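Local coordinates for type III effector HopA1 (Pseudomonas syringae pv. tomato str. DC3000, PDB 4RSX), which is a type III secreted effector, presumably delivered into plant cells during infection, whose molecular activity is uncertain, at residues 40-54 with 118-130. Numbering follows the deposited sequence.
Sequences SHPMSDEQQEEFLHT and VQPQYATQLTRAM
The Phe-51 ring has Thr-124 OG1 at its edge, 3.4 Å from Phe-51 CD1; Ala-123 CB and Thr-127 OG1 reach it obliquely. The Arg-128 guanidinium carries Thr-54 CG2 over the centre of one face, 3.6 Å above the plane. These groups join two side-by-side helices of an alpha/beta fold, their short axes 15° from parallel and 9.6 Å apart, on the antiparallel sheet, where Phe-51 and Thr-127 both touch Val-145. With CG anti to the backbone N (chi1 -174°), the phenyl group is turned toward helix 123-136 and the sheet. No direct hydrogen bond crosses; water does the bridging. One molecule donates to Gln-47 O and Glu-50 OE1 and accepts from Thr-124 OG1 at 2.7 Å; another links Gln-47 OE1 to Gln-121 NE2, the two amide planes being 67° apart. Gln-47 OE1 also accepts from Ser-44 N, and Ser-44 OG, at the N-cap, accepts from Gln-47 N, a capping box that fixes this amide at the start of helix 45-58. Before the two helices, Pro-120 packs against Ser-40 and Met-43; the Met-43 chain bends at chi3 and puts Met-43 CE 3.7 Å from Ala-123 CB.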
# COMPACT_ATOMS: atom_id res chain seq x y z
N SER A 40 3.41 -15.27 -3.14
CA SER A 40 3.46 -16.28 -2.08
C SER A 40 2.23 -17.19 -2.10
O SER A 40 1.13 -16.78 -2.46
CB SER A 40 3.55 -15.62 -0.70
OG SER A 40 4.82 -15.04 -0.46
N HIS A 41 2.44 -18.44 -1.70
CA HIS A 41 1.32 -19.35 -1.50
C HIS A 41 0.63 -18.88 -0.23
O HIS A 41 1.28 -18.42 0.70
CB HIS A 41 1.82 -20.79 -1.37
CG HIS A 41 0.77 -21.82 -1.61
ND1 HIS A 41 0.04 -22.40 -0.59
CD2 HIS A 41 0.32 -22.40 -2.76
CE1 HIS A 41 -0.81 -23.28 -1.10
NE2 HIS A 41 -0.66 -23.30 -2.41
N PRO A 42 -0.71 -18.96 -0.19
CA PRO A 42 -1.42 -18.41 0.97
C PRO A 42 -1.05 -19.12 2.26
O PRO A 42 -0.56 -20.26 2.23
CB PRO A 42 -2.90 -18.70 0.66
CG PRO A 42 -2.95 -18.94 -0.85
CD PRO A 42 -1.63 -19.54 -1.20
N MET A 43 -1.28 -18.44 3.38
CA MET A 43 -1.22 -19.08 4.68
C MET A 43 -2.30 -20.18 4.74
O MET A 43 -3.24 -20.18 3.95
CB MET A 43 -1.44 -18.05 5.80
CG MET A 43 -2.88 -17.62 5.95
SD MET A 43 -3.14 -16.31 7.17
CE MET A 43 -2.58 -14.88 6.23
N SER A 44 -2.16 -21.10 5.69
CA SER A 44 -3.05 -22.26 5.77
C SER A 44 -4.48 -21.86 6.16
O SER A 44 -4.73 -20.71 6.54
CB SER A 44 -2.49 -23.26 6.78
OG SER A 44 -2.56 -22.73 8.09
N ASP A 45 -5.41 -22.81 6.08
CA ASP A 45 -6.79 -22.57 6.52
C ASP A 45 -6.90 -22.12 7.98
O ASP A 45 -7.62 -21.17 8.30
CB ASP A 45 -7.67 -23.81 6.30
CG ASP A 45 -8.20 -23.91 4.88
OD1 ASP A 45 -8.53 -25.04 4.46
OD2 ASP A 45 -8.30 -22.87 4.19
N GLU A 46 -6.19 -22.82 8.86
CA GLU A 46 -6.18 -22.46 10.28
C GLU A 46 -5.56 -21.10 10.49
O GLU A 46 -6.00 -20.34 11.35
CB GLU A 46 -5.37 -23.49 11.08
CG GLU A 46 -6.15 -24.71 11.48
CD GLU A 46 -5.27 -25.76 12.11
OE1 GLU A 46 -5.06 -26.81 11.45
OE2 GLU A 46 -4.77 -25.53 13.24
N GLN A 47 -4.51 -20.80 9.73
CA GLN A 47 -3.85 -19.51 9.85
C GLN A 47 -4.80 -18.37 9.44
O GLN A 47 -4.86 -17.35 10.13
CB GLN A 47 -2.52 -19.51 9.08
CG GLN A 47 -1.41 -20.26 9.85
CD GLN A 47 -0.16 -20.50 9.03
OE1 GLN A 47 -0.19 -20.50 7.78
NE2 GLN A 47 0.96 -20.72 9.71
N GLN A 48 -5.57 -18.58 8.37
CA GLN A 48 -6.60 -17.62 7.95
C GLN A 48 -7.65 -17.39 9.04
O GLN A 48 -8.01 -16.25 9.37
CB GLN A 48 -7.26 -18.11 6.65
CG GLN A 48 -6.28 -18.15 5.48
CD GLN A 48 -6.88 -18.64 4.16
OE1 GLN A 48 -8.02 -18.31 3.81
NE2 GLN A 48 -6.10 -19.41 3.42
N GLU A 49 -8.13 -18.49 9.62
CA GLU A 49 -9.11 -18.39 10.69
C GLU A 49 -8.56 -17.65 11.91
O GLU A 49 -9.26 -16.85 12.52
CB GLU A 49 -9.63 -19.78 11.06
CG GLU A 49 -10.44 -20.44 9.93
CD GLU A 49 -11.82 -19.81 9.74
OE1 GLU A 49 -12.27 -19.05 10.63
OE2 GLU A 49 -12.47 -20.07 8.70
N GLU A 50 -7.30 -17.92 12.26
CA GLU A 50 -6.63 -17.21 13.35
C GLU A 50 -6.57 -15.71 13.02
O GLU A 50 -6.73 -14.85 13.90
CB GLU A 50 -5.21 -17.78 13.55
CG GLU A 50 -4.39 -17.10 14.67
CD GLU A 50 -2.90 -17.44 14.61
OE1 GLU A 50 -2.47 -18.13 13.65
OE2 GLU A 50 -2.14 -17.01 15.51
N PHE A 51 -6.38 -15.40 11.74
CA PHE A 51 -6.32 -14.01 11.30
C PHE A 51 -7.66 -13.31 11.56
O PHE A 51 -7.71 -12.25 12.19
CB PHE A 51 -5.95 -13.95 9.81
CG PHE A 51 -5.73 -12.56 9.30
CD1 PHE A 51 -4.46 -11.99 9.36
CD2 PHE A 51 -6.78 -11.81 8.80
CE1 PHE A 51 -4.25 -10.69 8.92
CE2 PHE A 51 -6.58 -10.51 8.34
CZ PHE A 51 -5.31 -9.95 8.41
N LEU A 52 -8.75 -13.90 11.08
CA LEU A 52 -10.08 -13.32 11.31
C LEU A 52 -10.38 -13.19 12.80
O LEU A 52 -10.92 -12.17 13.25
CB LEU A 52 -11.16 -14.15 10.62
CG LEU A 52 -11.01 -14.18 9.11
CD1 LEU A 52 -12.17 -14.91 8.48
CD2 LEU A 52 -10.91 -12.77 8.57
N HIS A 53 -10.02 -14.20 13.58
CA HIS A 53 -10.29 -14.13 15.02
C HIS A 53 -9.49 -13.03 15.71
O HIS A 53 -9.94 -12.47 16.71
CB HIS A 53 -10.10 -15.50 15.70
CG HIS A 53 -11.32 -16.37 15.61
ND1 HIS A 53 -12.34 -16.32 16.53
CD2 HIS A 53 -11.70 -17.28 14.68
CE1 HIS A 53 -13.29 -17.17 16.19
NE2 HIS A 53 -12.92 -17.77 15.06
N THR A 54 -8.34 -12.70 15.15
CA THR A 54 -7.50 -11.65 15.73
C THR A 54 -8.08 -10.29 15.42
O THR A 54 -8.09 -9.41 16.28
CB THR A 54 -6.08 -11.73 15.16
OG1 THR A 54 -5.51 -12.99 15.51
CG2 THR A 54 -5.21 -10.60 15.73
N VAL A 118 5.34 -9.08 4.41
CA VAL A 118 5.83 -10.22 5.21
C VAL A 118 5.29 -11.52 4.64
O VAL A 118 4.32 -11.53 3.87
CB VAL A 118 5.40 -10.14 6.70
CG1 VAL A 118 6.03 -8.95 7.38
CG2 VAL A 118 3.86 -10.12 6.84
N GLN A 119 5.93 -12.62 5.01
CA GLN A 119 5.42 -13.93 4.65
C GLN A 119 4.08 -14.11 5.36
O GLN A 119 3.95 -13.76 6.53
CB GLN A 119 6.43 -15.02 5.01
CG GLN A 119 7.70 -14.95 4.16
CD GLN A 119 8.64 -16.12 4.38
OE1 GLN A 119 9.86 -15.99 4.27
NE2 GLN A 119 8.07 -17.29 4.67
N PRO A 120 3.08 -14.64 4.63
CA PRO A 120 1.66 -14.71 5.02
C PRO A 120 1.47 -15.38 6.37
O PRO A 120 0.51 -15.10 7.07
CB PRO A 120 1.05 -15.59 3.92
CG PRO A 120 1.95 -15.43 2.75
CD PRO A 120 3.33 -15.28 3.33
N GLN A 121 2.40 -16.27 6.72
CA GLN A 121 2.40 -16.92 8.03
C GLN A 121 2.60 -15.90 9.15
O GLN A 121 2.32 -16.19 10.32
CB GLN A 121 3.49 -18.00 8.09
CG GLN A 121 3.31 -19.18 7.12
CD GLN A 121 3.60 -18.82 5.65
OE1 GLN A 121 4.28 -17.83 5.36
NE2 GLN A 121 3.08 -19.62 4.73
N TYR A 122 3.08 -14.70 8.81
CA TYR A 122 3.26 -13.66 9.82
C TYR A 122 2.26 -12.53 9.72
O TYR A 122 2.38 -11.54 10.44
CB TYR A 122 4.69 -13.12 9.78
CG TYR A 122 5.67 -14.09 10.38
CD1 TYR A 122 5.84 -14.16 11.76
CD2 TYR A 122 6.38 -14.97 9.58
CE1 TYR A 122 6.71 -15.07 12.33
CE2 TYR A 122 7.26 -15.87 10.14
CZ TYR A 122 7.42 -15.92 11.51
OH TYR A 122 8.29 -16.83 12.06
N ALA A 123 1.26 -12.66 8.85
CA ALA A 123 0.28 -11.57 8.66
C ALA A 123 -0.41 -11.16 9.96
O ALA A 123 -0.55 -9.97 10.25
CB ALA A 123 -0.73 -11.94 7.60
N THR A 124 -0.83 -12.15 10.74
CA THR A 124 -1.53 -11.89 11.99
C THR A 124 -0.66 -11.09 12.95
O THR A 124 -1.10 -10.09 13.52
CB THR A 124 -2.00 -13.22 12.64
OG1 THR A 124 -2.98 -13.83 11.80
CG2 THR A 124 -2.62 -12.97 13.99
N GLN A 125 0.58 -11.52 13.13
CA GLN A 125 1.54 -10.79 13.95
C GLN A 125 1.71 -9.36 13.45
O GLN A 125 1.73 -8.42 14.25
CB GLN A 125 2.90 -11.50 13.95
CG GLN A 125 3.00 -12.67 14.91
CD GLN A 125 4.45 -13.00 15.26
OE1 GLN A 125 4.89 -14.14 15.12
NE2 GLN A 125 5.19 -12.00 15.74
N LEU A 126 1.86 -9.18 12.14
CA LEU A 126 2.02 -7.84 11.59
C LEU A 126 0.79 -6.99 11.91
O LEU A 126 0.93 -5.82 12.31
CB LEU A 126 2.24 -7.88 10.07
CG LEU A 126 2.27 -6.53 9.36
CD1 LEU A 126 3.36 -5.66 9.94
CD2 LEU A 126 2.49 -6.72 7.87
N THR A 127 -0.39 -7.59 11.77
CA THR A 127 -1.63 -6.84 11.97
C THR A 127 -1.72 -6.33 13.41
O THR A 127 -2.10 -5.18 13.64
CB THR A 127 -2.87 -7.70 11.61
OG1 THR A 127 -2.82 -7.99 10.21
CG2 THR A 127 -4.16 -6.94 11.90
N ARG A 128 -1.32 -7.17 14.35
CA ARG A 128 -1.25 -6.79 15.76
C ARG A 128 -0.30 -5.62 15.96
O ARG A 128 -0.63 -4.67 16.67
CB ARG A 128 -0.75 -7.98 16.60
CG ARG A 128 -1.71 -9.16 16.66
CD ARG A 128 -1.32 -10.12 17.80
NE ARG A 128 -2.02 -11.40 17.69
CZ ARG A 128 -3.05 -11.76 18.45
NH1 ARG A 128 -3.51 -10.94 19.39
NH2 ARG A 128 -3.62 -12.95 18.27
N ALA A 129 0.89 -5.70 15.37
CA ALA A 129 1.86 -4.63 15.47
C ALA A 129 1.32 -3.34 14.84
O ALA A 129 1.57 -2.25 15.35
CB ALA A 129 3.18 -5.04 14.83
N MET A 130 0.60 -3.46 13.73
CA MET A 130 0.03 -2.28 13.07
C MET A 130 -1.00 -1.60 13.97
O MET A 130 -1.00 -0.38 14.11
CB MET A 130 -0.60 -2.65 11.72
CG MET A 130 0.43 -2.97 10.65
SD MET A 130 -0.32 -3.67 9.16
CE MET A 130 -1.19 -2.22 8.56
O HOH W 1 3.32 -19.19 1.75
O HOH W 2 1.48 -21.72 6.09
O HOH W 3 -2.64 -16.40 11.24